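Local coordinates for activator of 2-hydroxyisocaproyl-CoA dehydratase (Clostridium difficile, PDB 4EHU), which activates (R)-2-hydroxyisocaproyl-CoA dehydratase by passing it one electron from a [4Fe-4S] cluster shared by its homodimer, a transfer coupled to ATP hydrolysis, at residues A[4-9]-A[40-45]; A[22-27]-A[237-242]; A[60-65]-A[71-76]. All coordinates share one frame; numbering follows the deposited sequence.

Contact 1. Residues A[4-9]-A[40-45]; sequences MGLDIG and SRVLEK. With ANP (phosphoaminophosphonic acid-adenylate ester), chain D.
With CG of Met4 anti to its backbone N (chi1 -177°) and CG of Leu43 set beside its own N (chi1 -73°), the thioether from strand 4-8 and one methyl of the Leu43 isobutyl group from helix 40-45 are carried into the same place between strand and helix. SD of Met4 and CD2 of Leu43 lie 3.5 Å apart, the closest approach of the contact. Met4 runs straight out from the strand as far as its sulfur and then bends at its last torsion, which leaves the methyl CE a little farther from Leu43, and the two chains meet at a slant.

The same CD2 of Leu43 also serves Leu6, whose CD1 lies 4.2 Å from it; here the two leucines lie roughly perpendicular, so that one methyl is shared by two side chains on the same face of the strand. The other branch of Leu6 goes to Val42: CD2 of Leu6 is 3.9 Å from CG1 of Val42, and the two side chains run past each other head to tail. Leu6 therefore straddles two successive helix residues, one methyl to each. No hydrogen bond links the segments, and the packing is wholly apolar.

Helix and strand run nearly antiparallel, at 150°, with their axes 10.2 Å apart at the closest point, as fits a helix laid over a sheet. At the end of the strand CA of Gly9 comes 3.4 Å from O1B of the bound ADPNP, placing the packed strand directly before the phosphate site of this actin-fold ATPase. Strand 2-8 is central in its sheet, between 13-19 and 57-63, while Tyr70 adds to the apolar layer against Leu6 and Leu43, and Val42 also touches Ser13 and Ile30 of strands 13-19 and 23-30.

Contact 2. Residues A[22-27]-A[237-242]; sequences EDIVAS and PDIPQL. With ANP (phosphoaminophosphonic acid-adenylate ester), chain D.
NE2 of Gln241 donates to O1A of the ADPNP alpha-phosphate over 2.9 Å, nearly straight at 170°. The side chain reaches it by standing anti to its backbone N (chi1 -168°) and staying extended beyond CG, while OE1 at the other corner of the amide accepts from Arg218. Gripped at both ends, the amide has its rotation fixed with the N-H side turned to the nucleotide, in keeping with the experimentally established role of Gln241 in ATP binding.

The loop that carries this glutamine meets strand 23-27 through two small van der Waals touches, only the first between purely apolar side chains, with no hydrogen bond between the segments. Ile24 and Ile239 meet end-on through their CD1 methyls, 3.7 Å apart. Leu242, next in sequence to the nucleotide-binding residue, sets its CD1 methyl against Ser27, 3.7 Å from CB and likewise 3.7 Å from OG of that serine, so the methyl sits equally close to the carbon and the hydroxyl oxygen. Within the loop, the backbone bond from Leu242 N to Ile239 O, 3.0 Å, draws together the two residues that make these touches.

On the strand side, Val25 and Ala26 both face Ile17, a classic beta bulge between strands 23-30 and 13-19. Strand 23-30 is the outermost strand of its sheet within the chain, and the loop runs from strand 234-235 of the second sheet into helix 243-261. The contact thus spans the two halves of the actin-like fold, with Ala26 packed on helix 38-50 and Leu242 also against Lys14 and Thr29 of strands 13-19 and 23-30.

Contact 3. Residues A[60-65]-A[71-76]; sequences VVVTGY and SDADKQ
Strand 60-63 and the short strand 75-76 pair in parallel, Val61 opposite Lys75 and Val62 opposite Gln76, with Val62 N bonded to Lys75 O at 3.0 Å in the carbonyl plane. One step back, Val60 O takes Asp74 N at 2.8 Å, the donor tilted 21° from the carbonyl plane, and a long, weak bond from Lys75 N.

Asp74 completes a two-point grip on Val60. Its OD2 accepts the N-H of Val60 at 2.8 Å through the anti lone pair, so both backbone polar groups of one valine are held by one aspartate, one through its main chain and one through its carboxylate. On the face of Val62, CG1 sits between the backbone N and the carbonyl carbon (chi1 65°), which brings it 3.6 Å from CB of Ala73 and 3.4 Å from CG of Gln76, whose chain lies alongside, pointing the same way. The amide of Gln76 turns to Tyr70 O. On the other face CG2 of Val61 meets CB of Lys75.

The N-H received by OD2 probably favours the charged carboxylate, and this side-chain bond carries the edge pairing one residue beyond strand 75-76.

In the fold
From the N terminus, strand 2-8 leads to Gly9 at the nucleotide, and the chain then forms strands 13-19 and 23-30 before helix 38-50 returns over the first strand, closing contact 1. Contact 2 starts inside that loop, at 22-27, but finds its partner only at 237-242, so the two cross. Contact 3 follows contact 1 in series, joining strand 57-63 to the parallel edge strand 75-76 after a short loop, and falls wholly within the long span of contact 2. Contacts 1 and 3 join directly through backbone bonding of Leu6 to Val61 and Thr63 in neighbouring strands. Contact 2 ties the opposite edge of this sheet to the loop after strand 234-235, and contacts 1 and 2 both reach ADPNP.

Contact 1. Residues A[4-9]-A[40-45]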
loop_
_atom_site.group_PDB
_atom_site.type_symbol
_atom_site.label_atom_id
_atom_site.label_comp_id
_atom_site.label_asym_id
_atom_site.label_seq_id
_atom_site.Cartn_x
_atom_site.Cartn_y
_atom_site.Cartn_z
ATOM N N MET A 4 -17.038 9.041 -30.787
ATOM C CA MET A 4 -15.824 9.133 -29.980
ATOM C C MET A 4 -16.038 8.536 -28.597
ATOM O O MET A 4 -17.090 8.713 -27.996
ATOM C CB MET A 4 -15.413 10.597 -29.828
ATOM C CG MET A 4 -14.114 10.793 -29.071
ATOM S SD MET A 4 -13.585 12.514 -29.064
ATOM C CE MET A 4 -12.747 12.623 -30.643
ATOM N N GLY A 5 -15.019 7.827 -28.116
ATOM C CA GLY A 5 -14.970 7.317 -26.755
ATOM C C GLY A 5 -13.787 7.925 -26.014
ATOM O O GLY A 5 -12.696 8.023 -26.564
ATOM N N LEU A 6 -14.018 8.361 -24.781
ATOM C CA LEU A 6 -12.961 8.884 -23.924
ATOM C C LEU A 6 -12.948 8.060 -22.651
ATOM O O LEU A 6 -13.996 7.814 -22.073
ATOM C CB LEU A 6 -13.214 10.352 -23.577
ATOM C CG LEU A 6 -13.088 11.358 -24.720
ATOM C CD1 LEU A 6 -13.508 12.740 -24.238
ATOM C CD2 LEU A 6 -11.669 11.379 -25.266
ATOM N N ASP A 7 -11.767 7.631 -22.224
ATOM C CA ASP A 7 -11.606 6.871 -20.987
ATOM C C ASP A 7 -10.630 7.648 -20.109
ATOM O O ASP A 7 -9.435 7.681 -20.362
ATOM C CB ASP A 7 -11.103 5.448 -21.310
ATOM C CG ASP A 7 -10.727 4.630 -20.060
ATOM O OD1 ASP A 7 -10.863 5.097 -18.908
ATOM O OD2 ASP A 7 -10.277 3.490 -20.250
ATOM N N ILE A 8 -11.157 8.322 -19.100
ATOM C CA ILE A 8 -10.346 9.166 -18.245
ATOM C C ILE A 8 -10.094 8.424 -16.949
ATOM O O ILE A 8 -10.930 8.417 -16.051
ATOM C CB ILE A 8 -11.051 10.506 -17.973
ATOM C CG1 ILE A 8 -11.460 11.147 -19.301
ATOM C CG2 ILE A 8 -10.136 11.425 -17.184
ATOM C CD1 ILE A 8 -12.436 12.316 -19.145
ATOM N N GLY A 9 -8.951 7.752 -16.864
ATOM C CA GLY A 9 -8.678 6.943 -15.695
ATOM C C GLY A 9 -7.901 7.715 -14.656
ATOM O O GLY A 9 -7.705 8.923 -14.783
ATOM N N SER A 40 -8.207 17.098 -22.417
ATOM C CA SER A 40 -8.186 18.110 -23.465
ATOM C C SER A 40 -7.062 17.813 -24.456
ATOM O O SER A 40 -7.226 17.998 -25.660
ATOM C CB SER A 40 -8.052 19.522 -22.877
ATOM O OG SER A 40 -6.843 19.682 -22.161
ATOM N N ARG A 41 -5.930 17.330 -23.952
ATOM C CA ARG A 41 -4.796 17.001 -24.800
ATOM C C ARG A 41 -5.105 15.810 -25.704
ATOM O O ARG A 41 -4.676 15.764 -26.856
ATOM C CB ARG A 41 -3.572 16.715 -23.935
ATOM C CG ARG A 41 -3.171 17.887 -23.052
ATOM C CD ARG A 41 -2.072 17.498 -22.085
ATOM N NE ARG A 41 -0.928 16.921 -22.781
ATOM C CZ ARG A 41 0.121 16.371 -22.177
ATOM N NH1 ARG A 41 1.114 15.870 -22.900
ATOM N NH2 ARG A 41 0.177 16.323 -20.852
ATOM N N VAL A 42 -5.852 14.844 -25.180
ATOM C CA VAL A 42 -6.275 13.696 -25.968
ATOM C C VAL A 42 -7.116 14.184 -27.145
ATOM O O VAL A 42 -6.904 13.791 -28.289
ATOM C CB VAL A 42 -7.091 12.709 -25.103
ATOM C CG1 VAL A 42 -7.808 11.693 -25.960
ATOM C CG2 VAL A 42 -6.187 12.015 -24.097
ATOM N N LEU A 43 -8.060 15.063 -26.853
ATOM C CA LEU A 43 -8.951 15.602 -27.869
ATOM C C LEU A 43 -8.188 16.341 -28.957
ATOM O O LEU A 43 -8.451 16.148 -30.143
ATOM C CB LEU A 43 -9.959 16.544 -27.221
ATOM C CG LEU A 43 -11.047 15.855 -26.401
ATOM C CD1 LEU A 43 -11.864 16.885 -25.634
ATOM C CD2 LEU A 43 -11.931 15.035 -27.321
ATOM N N GLU A 44 -7.250 17.192 -28.556
ATOM C CA GLU A 44 -6.433 17.930 -29.512
ATOM C C GLU A 44 -5.769 16.982 -30.499
ATOM O O GLU A 44 -5.711 17.262 -31.691
ATOM C CB GLU A 44 -5.352 18.734 -28.794
ATOM C CG GLU A 44 -5.879 19.869 -27.950
ATOM C CD GLU A 44 -4.802 20.483 -27.081
ATOM O OE1 GLU A 44 -3.606 20.284 -27.381
ATOM O OE2 GLU A 44 -5.151 21.159 -26.091
ATOM N N LYS A 45 -5.264 15.859 -30.001
ATOM C CA LYS A 45 -4.517 14.938 -30.846
ATOM C C LYS A 45 -5.419 14.123 -31.764
ATOM O O LYS A 45 -5.069 13.880 -32.914
ATOM C CB LYS A 45 -3.645 14.019 -29.997
ATOM C CG LYS A 45 -2.525 14.758 -29.295
ATOM C CD LYS A 45 -1.284 13.900 -29.166
ATOM C CE LYS A 45 -0.100 14.716 -28.680
ATOM N NZ LYS A 45 0.194 15.857 -29.590
HETATM P PG ANP D . -7.549 3.044 -13.448
HETATM O O1G ANP D . -8.438 4.179 -12.955
HETATM O O2G ANP D . -8.282 2.212 -14.469
HETATM O O3G ANP D . -6.975 2.238 -12.349
HETATM P PB ANP D . -5.989 4.114 -15.815
HETATM O O1B ANP D . -5.586 5.543 -16.071
HETATM O O2B ANP D . -7.126 3.564 -16.678
HETATM N N3B ANP D . -6.231 3.918 -14.114
HETATM P PA ANP D . -4.210 2.618 -17.558
HETATM O O1A ANP D . -4.187 3.753 -18.521
HETATM O O2A ANP D . -5.020 1.370 -17.831
HETATM O O3A ANP D . -4.696 3.169 -16.113
HETATM O "O5'" ANP D . -2.730 2.128 -17.169
HETATM C "C5'" ANP D . -1.810 3.032 -16.546
HETATM C "C4'" ANP D . -0.450 2.350 -16.441
HETATM O "O4'" ANP D . -0.055 1.442 -17.458
HETATM C "C3'" ANP D . 0.731 2.879 -15.647
HETATM O "O3'" ANP D . 0.461 2.848 -14.239
HETATM C "C2'" ANP D . 1.871 1.963 -16.106
HETATM O "O2'" ANP D . 2.278 1.034 -15.085
HETATM C "C1'" ANP D . 1.345 1.182 -17.310
HETATM N N9 ANP D . 1.956 1.586 -18.590
HETATM C C8 ANP D . 1.707 2.713 -19.288
HETATM N N7 ANP D . 2.408 2.723 -20.449
HETATM C C5 ANP D . 3.112 1.565 -20.484
HETATM C C6 ANP D . 4.041 0.927 -21.419
HETATM N N6 ANP D . 4.377 1.571 -22.563
HETATM N N1 ANP D . 4.540 -0.291 -21.088
HETATM C C2 ANP D . 4.207 -0.930 -19.957
HETATM N N3 ANP D . 3.371 -0.399 -19.052
HETATM C C4 ANP D . 2.802 0.813 -19.268
#

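Contact 2. Residues A[22-27]-A[237-242]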
loop_
_atom_site.group_PDB
_atom_site.type_symbol
_atom_site.label_atom_id
_atom_site.label_comp_id
_atom_site.label_asym_id
_atom_site.label_seq_id
_atom_site.Cartn_x
_atom_site.Cartn_y
_atom_site.Cartn_z
ATOM N N GLU A 22 -17.201 0.623 -36.813
ATOM C CA GLU A 22 -16.431 -0.529 -37.265
ATOM C C GLU A 22 -14.941 -0.268 -37.402
ATOM O O GLU A 22 -14.151 -1.164 -37.151
ATOM C CB GLU A 22 -17.013 -1.102 -38.569
ATOM C CG GLU A 22 -17.110 -0.134 -39.719
ATOM C CD GLU A 22 -17.683 -0.789 -40.972
ATOM O OE1 GLU A 22 -17.975 -2.005 -40.926
ATOM O OE2 GLU A 22 -17.842 -0.091 -41.998
ATOM N N ASP A 23 -14.547 0.947 -37.767
ATOM C CA ASP A 23 -13.141 1.222 -38.035
ATOM C C ASP A 23 -12.551 2.305 -37.135
ATOM O O ASP A 23 -12.994 3.448 -37.150
ATOM C CB ASP A 23 -12.959 1.617 -39.508
ATOM C CG ASP A 23 -13.193 0.452 -40.460
ATOM O OD1 ASP A 23 -12.674 -0.661 -40.200
ATOM O OD2 ASP A 23 -13.901 0.647 -41.468
ATOM N N ILE A 24 -11.540 1.933 -36.354
ATOM C CA ILE A 24 -10.801 2.899 -35.554
ATOM C C ILE A 24 -9.975 3.775 -36.481
ATOM O O ILE A 24 -9.036 3.291 -37.110
ATOM C CB ILE A 24 -9.843 2.202 -34.568
ATOM C CG1 ILE A 24 -10.617 1.287 -33.615
ATOM C CG2 ILE A 24 -9.054 3.234 -33.775
ATOM C CD1 ILE A 24 -9.730 0.534 -32.631
ATOM N N VAL A 25 -10.325 5.054 -36.584
ATOM C CA VAL A 25 -9.594 5.965 -37.463
ATOM C C VAL A 25 -8.597 6.813 -36.676
ATOM O O VAL A 25 -7.753 7.493 -37.259
ATOM C CB VAL A 25 -10.541 6.871 -38.303
ATOM C CG1 VAL A 25 -11.385 6.021 -39.250
ATOM C CG2 VAL A 25 -11.433 7.740 -37.409
ATOM N N ALA A 26 -8.677 6.755 -35.349
ATOM C CA ALA A 26 -7.755 7.507 -34.507
ATOM C C ALA A 26 -7.814 7.020 -33.068
ATOM O O ALA A 26 -8.858 6.584 -32.574
ATOM C CB ALA A 26 -8.061 9.004 -34.569
ATOM N N SER A 27 -6.671 7.080 -32.399
ATOM C CA SER A 27 -6.607 6.763 -30.988
ATOM C C SER A 27 -5.466 7.553 -30.384
ATOM O O SER A 27 -4.563 7.993 -31.085
ATOM C CB SER A 27 -6.383 5.276 -30.788
ATOM O OG SER A 27 -5.106 4.898 -31.283
ATOM N N PRO A 237 -5.031 -7.694 -26.622
ATOM C CA PRO A 237 -5.331 -6.975 -27.870
ATOM C C PRO A 237 -4.123 -6.191 -28.338
ATOM O O PRO A 237 -3.183 -6.016 -27.569
ATOM C CB PRO A 237 -6.442 -5.993 -27.465
ATOM C CG PRO A 237 -6.935 -6.466 -26.123
ATOM C CD PRO A 237 -5.803 -7.188 -25.473
ATOM N N ASP A 238 -4.129 -5.743 -29.600
ATOM C CA ASP A 238 -3.054 -4.905 -30.077
ATOM C C ASP A 238 -3.020 -3.590 -29.311
ATOM O O ASP A 238 -1.968 -2.969 -29.191
ATOM C CB ASP A 238 -3.214 -4.637 -31.584
ATOM C CG ASP A 238 -3.033 -5.900 -32.419
ATOM O OD1 ASP A 238 -2.269 -6.794 -31.991
ATOM O OD2 ASP A 238 -3.654 -6.000 -33.498
ATOM N N ILE A 239 -4.176 -3.176 -28.796
ATOM C CA ILE A 239 -4.325 -1.864 -28.145
ATOM C C ILE A 239 -4.915 -1.982 -26.735
ATOM O O ILE A 239 -5.961 -1.418 -26.438
ATOM C CB ILE A 239 -5.248 -0.937 -28.976
ATOM C CG1 ILE A 239 -6.545 -1.669 -29.354
ATOM C CG2 ILE A 239 -4.535 -0.484 -30.249
ATOM C CD1 ILE A 239 -7.671 -0.731 -29.885
ATOM N N PRO A 240 -4.235 -2.715 -25.846
ATOM C CA PRO A 240 -4.857 -3.058 -24.556
ATOM C C PRO A 240 -5.241 -1.868 -23.690
ATOM O O PRO A 240 -6.224 -1.938 -22.964
ATOM C CB PRO A 240 -3.759 -3.865 -23.836
ATOM C CG PRO A 240 -2.479 -3.396 -24.501
ATOM C CD PRO A 240 -2.838 -3.187 -25.939
ATOM N N GLN A 241 -4.485 -0.782 -23.758
ATOM C CA GLN A 241 -4.766 0.385 -22.917
ATOM C C GLN A 241 -5.995 1.169 -23.406
ATOM O O GLN A 241 -6.529 2.008 -22.692
ATOM C CB GLN A 241 -3.547 1.312 -22.885
ATOM C CG GLN A 241 -3.636 2.398 -21.824
ATOM C CD GLN A 241 -2.330 3.138 -21.668
ATOM O OE1 GLN A 241 -1.437 3.044 -22.525
ATOM N NE2 GLN A 241 -2.196 3.869 -20.565
ATOM N N LEU A 242 -6.445 0.858 -24.617
ATOM C CA LEU A 242 -7.498 1.622 -25.278
ATOM C C LEU A 242 -8.859 0.930 -25.337
ATOM O O LEU A 242 -9.786 1.468 -25.967
ATOM C CB LEU A 242 -7.052 1.934 -26.710
ATOM C CG LEU A 242 -6.003 3.042 -26.838
ATOM C CD1 LEU A 242 -5.247 2.914 -28.151
ATOM C CD2 LEU A 242 -6.645 4.428 -26.702
HETATM P PG ANP D . -7.549 3.044 -13.448
HETATM O O1G ANP D . -8.438 4.179 -12.955
HETATM O O2G ANP D . -8.282 2.212 -14.469
HETATM O O3G ANP D . -6.975 2.238 -12.349
HETATM P PB ANP D . -5.989 4.114 -15.815
HETATM O O1B ANP D . -5.586 5.543 -16.071
HETATM O O2B ANP D . -7.126 3.564 -16.678
HETATM N N3B ANP D . -6.231 3.918 -14.114
HETATM P PA ANP D . -4.210 2.618 -17.558
HETATM O O1A ANP D . -4.187 3.753 -18.521
HETATM O O2A ANP D . -5.020 1.370 -17.831
HETATM O O3A ANP D . -4.696 3.169 -16.113
HETATM O "O5'" ANP D . -2.730 2.128 -17.169
HETATM C "C5'" ANP D . -1.810 3.032 -16.546
HETATM C "C4'" ANP D . -0.450 2.350 -16.441
HETATM O "O4'" ANP D . -0.055 1.442 -17.458
HETATM C "C3'" ANP D . 0.731 2.879 -15.647
HETATM O "O3'" ANP D . 0.461 2.848 -14.239
HETATM C "C2'" ANP D . 1.871 1.963 -16.106
HETATM O "O2'" ANP D . 2.278 1.034 -15.085
HETATM C "C1'" ANP D . 1.345 1.182 -17.310
HETATM N N9 ANP D . 1.956 1.586 -18.590
HETATM C C8 ANP D . 1.707 2.713 -19.288
HETATM N N7 ANP D . 2.408 2.723 -20.449
HETATM C C5 ANP D . 3.112 1.565 -20.484
HETATM C C6 ANP D . 4.041 0.927 -21.419
HETATM N N6 ANP D . 4.377 1.571 -22.563
HETATM N N1 ANP D . 4.540 -0.291 -21.088
HETATM C C2 ANP D . 4.207 -0.930 -19.957
HETATM N N3 ANP D . 3.371 -0.399 -19.052
HETATM C C4 ANP D . 2.802 0.813 -19.268
#

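Contact 3. Residues A[60-65]-A[71-76]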
loop_
_atom_site.group_PDB
_atom_site.type_symbol
_atom_site.label_atom_id
_atom_site.label_comp_id
_atom_site.label_asym_id
_atom_site.label_seq_id
_atom_site.Cartn_x
_atom_site.Cartn_y
_atom_site.Cartn_z
ATOM N N VAL A 60 -20.596 11.251 -28.362
ATOM C CA VAL A 60 -19.416 11.084 -27.533
ATOM C C VAL A 60 -19.816 10.379 -26.251
ATOM O O VAL A 60 -20.784 10.769 -25.609
ATOM C CB VAL A 60 -18.807 12.450 -27.149
ATOM C CG1 VAL A 60 -17.589 12.257 -26.242
ATOM C CG2 VAL A 60 -18.441 13.242 -28.398
ATOM N N VAL A 61 -19.077 9.340 -25.876
ATOM C CA VAL A 61 -19.283 8.698 -24.575
ATOM C C VAL A 61 -17.995 8.769 -23.773
ATOM O O VAL A 61 -16.909 8.561 -24.311
ATOM C CB VAL A 61 -19.723 7.224 -24.717
ATOM C CG1 VAL A 61 -19.622 6.488 -23.370
ATOM C CG2 VAL A 61 -21.142 7.140 -25.293
ATOM N N VAL A 62 -18.119 9.065 -22.482
ATOM C CA VAL A 62 -16.961 9.095 -21.599
ATOM C C VAL A 62 -17.098 8.038 -20.514
ATOM O O VAL A 62 -18.192 7.757 -20.025
ATOM C CB VAL A 62 -16.777 10.492 -20.968
ATOM C CG1 VAL A 62 -17.947 10.824 -20.053
ATOM C CG2 VAL A 62 -15.465 10.568 -20.208
ATOM N N THR A 63 -15.968 7.454 -20.154
ATOM C CA THR A 63 -15.925 6.403 -19.149
ATOM C C THR A 63 -14.715 6.635 -18.258
ATOM O O THR A 63 -13.968 7.585 -18.462
ATOM C CB THR A 63 -15.869 5.013 -19.820
ATOM O OG1 THR A 63 -16.071 3.973 -18.848
ATOM C CG2 THR A 63 -14.547 4.795 -20.527
ATOM N N GLY A 64 -14.548 5.781 -17.259
ATOM C CA GLY A 64 -13.395 5.844 -16.372
ATOM C C GLY A 64 -13.699 6.575 -15.076
ATOM O O GLY A 64 -14.782 7.114 -14.886
ATOM N N TYR A 65 -12.712 6.570 -14.193
ATOM C CA TYR A 65 -12.784 7.224 -12.905
ATOM C C TYR A 65 -13.212 8.675 -13.028
ATOM O O TYR A 65 -13.963 9.169 -12.190
ATOM C CB TYR A 65 -11.405 7.137 -12.249
ATOM C CG TYR A 65 -11.325 7.768 -10.892
ATOM C CD1 TYR A 65 -11.880 7.145 -9.789
ATOM C CD2 TYR A 65 -10.675 8.979 -10.710
ATOM C CE1 TYR A 65 -11.795 7.729 -8.516
ATOM C CE2 TYR A 65 -10.581 9.561 -9.462
ATOM C CZ TYR A 65 -11.141 8.933 -8.371
ATOM O OH TYR A 65 -11.046 9.524 -7.134
ATOM N N SER A 71 -18.073 16.941 -18.767
ATOM C CA SER A 71 -19.433 17.422 -19.000
ATOM C C SER A 71 -19.830 17.524 -20.474
ATOM O O SER A 71 -20.979 17.843 -20.779
ATOM C CB SER A 71 -19.623 18.790 -18.336
ATOM O OG SER A 71 -18.939 19.804 -19.054
ATOM N N ASP A 72 -18.897 17.250 -21.384
ATOM C CA ASP A 72 -19.163 17.415 -22.815
ATOM C C ASP A 72 -19.427 16.096 -23.546
ATOM O O ASP A 72 -19.154 15.982 -24.744
ATOM C CB ASP A 72 -17.997 18.146 -23.485
ATOM C CG ASP A 72 -17.932 19.615 -23.103
ATOM O OD1 ASP A 72 -18.970 20.305 -23.199
ATOM O OD2 ASP A 72 -16.844 20.076 -22.698
ATOM N N ALA A 73 -19.967 15.111 -22.836
ATOM C CA ALA A 73 -20.295 13.823 -23.446
ATOM C C ALA A 73 -21.806 13.644 -23.508
ATOM O O ALA A 73 -22.539 14.264 -22.738
ATOM C CB ALA A 73 -19.650 12.665 -22.654
ATOM N N ASP A 74 -22.258 12.797 -24.428
ATOM C CA ASP A 74 -23.664 12.427 -24.529
ATOM C C ASP A 74 -24.083 11.417 -23.458
ATOM O O ASP A 74 -25.212 11.461 -22.964
ATOM C CB ASP A 74 -23.972 11.876 -25.913
ATOM C CG ASP A 74 -23.806 12.917 -27.004
ATOM O OD1 ASP A 74 -24.678 13.797 -27.114
ATOM O OD2 ASP A 74 -22.812 12.865 -27.754
ATOM N N LYS A 75 -23.186 10.496 -23.119
ATOM C CA LYS A 75 -23.415 9.583 -22.012
ATOM C C LYS A 75 -22.115 9.424 -21.237
ATOM O O LYS A 75 -21.017 9.559 -21.796
ATOM C CB LYS A 75 -23.867 8.201 -22.503
ATOM C CG LYS A 75 -25.203 8.159 -23.194
ATOM C CD LYS A 75 -26.342 8.330 -22.221
ATOM C CE LYS A 75 -27.671 8.423 -22.962
ATOM N NZ LYS A 75 -28.828 8.583 -22.041
ATOM N N GLN A 76 -22.246 9.156 -19.948
ATOM C CA GLN A 76 -21.125 8.713 -19.139
ATOM C C GLN A 76 -21.439 7.287 -18.733
ATOM O O GLN A 76 -22.467 7.041 -18.116
ATOM C CB GLN A 76 -20.992 9.600 -17.904
ATOM C CG GLN A 76 -20.783 11.055 -18.244
ATOM C CD GLN A 76 -21.482 11.980 -17.272
ATOM O OE1 GLN A 76 -22.609 11.721 -16.842
ATOM N NE2 GLN A 76 -20.812 13.061 -16.906
#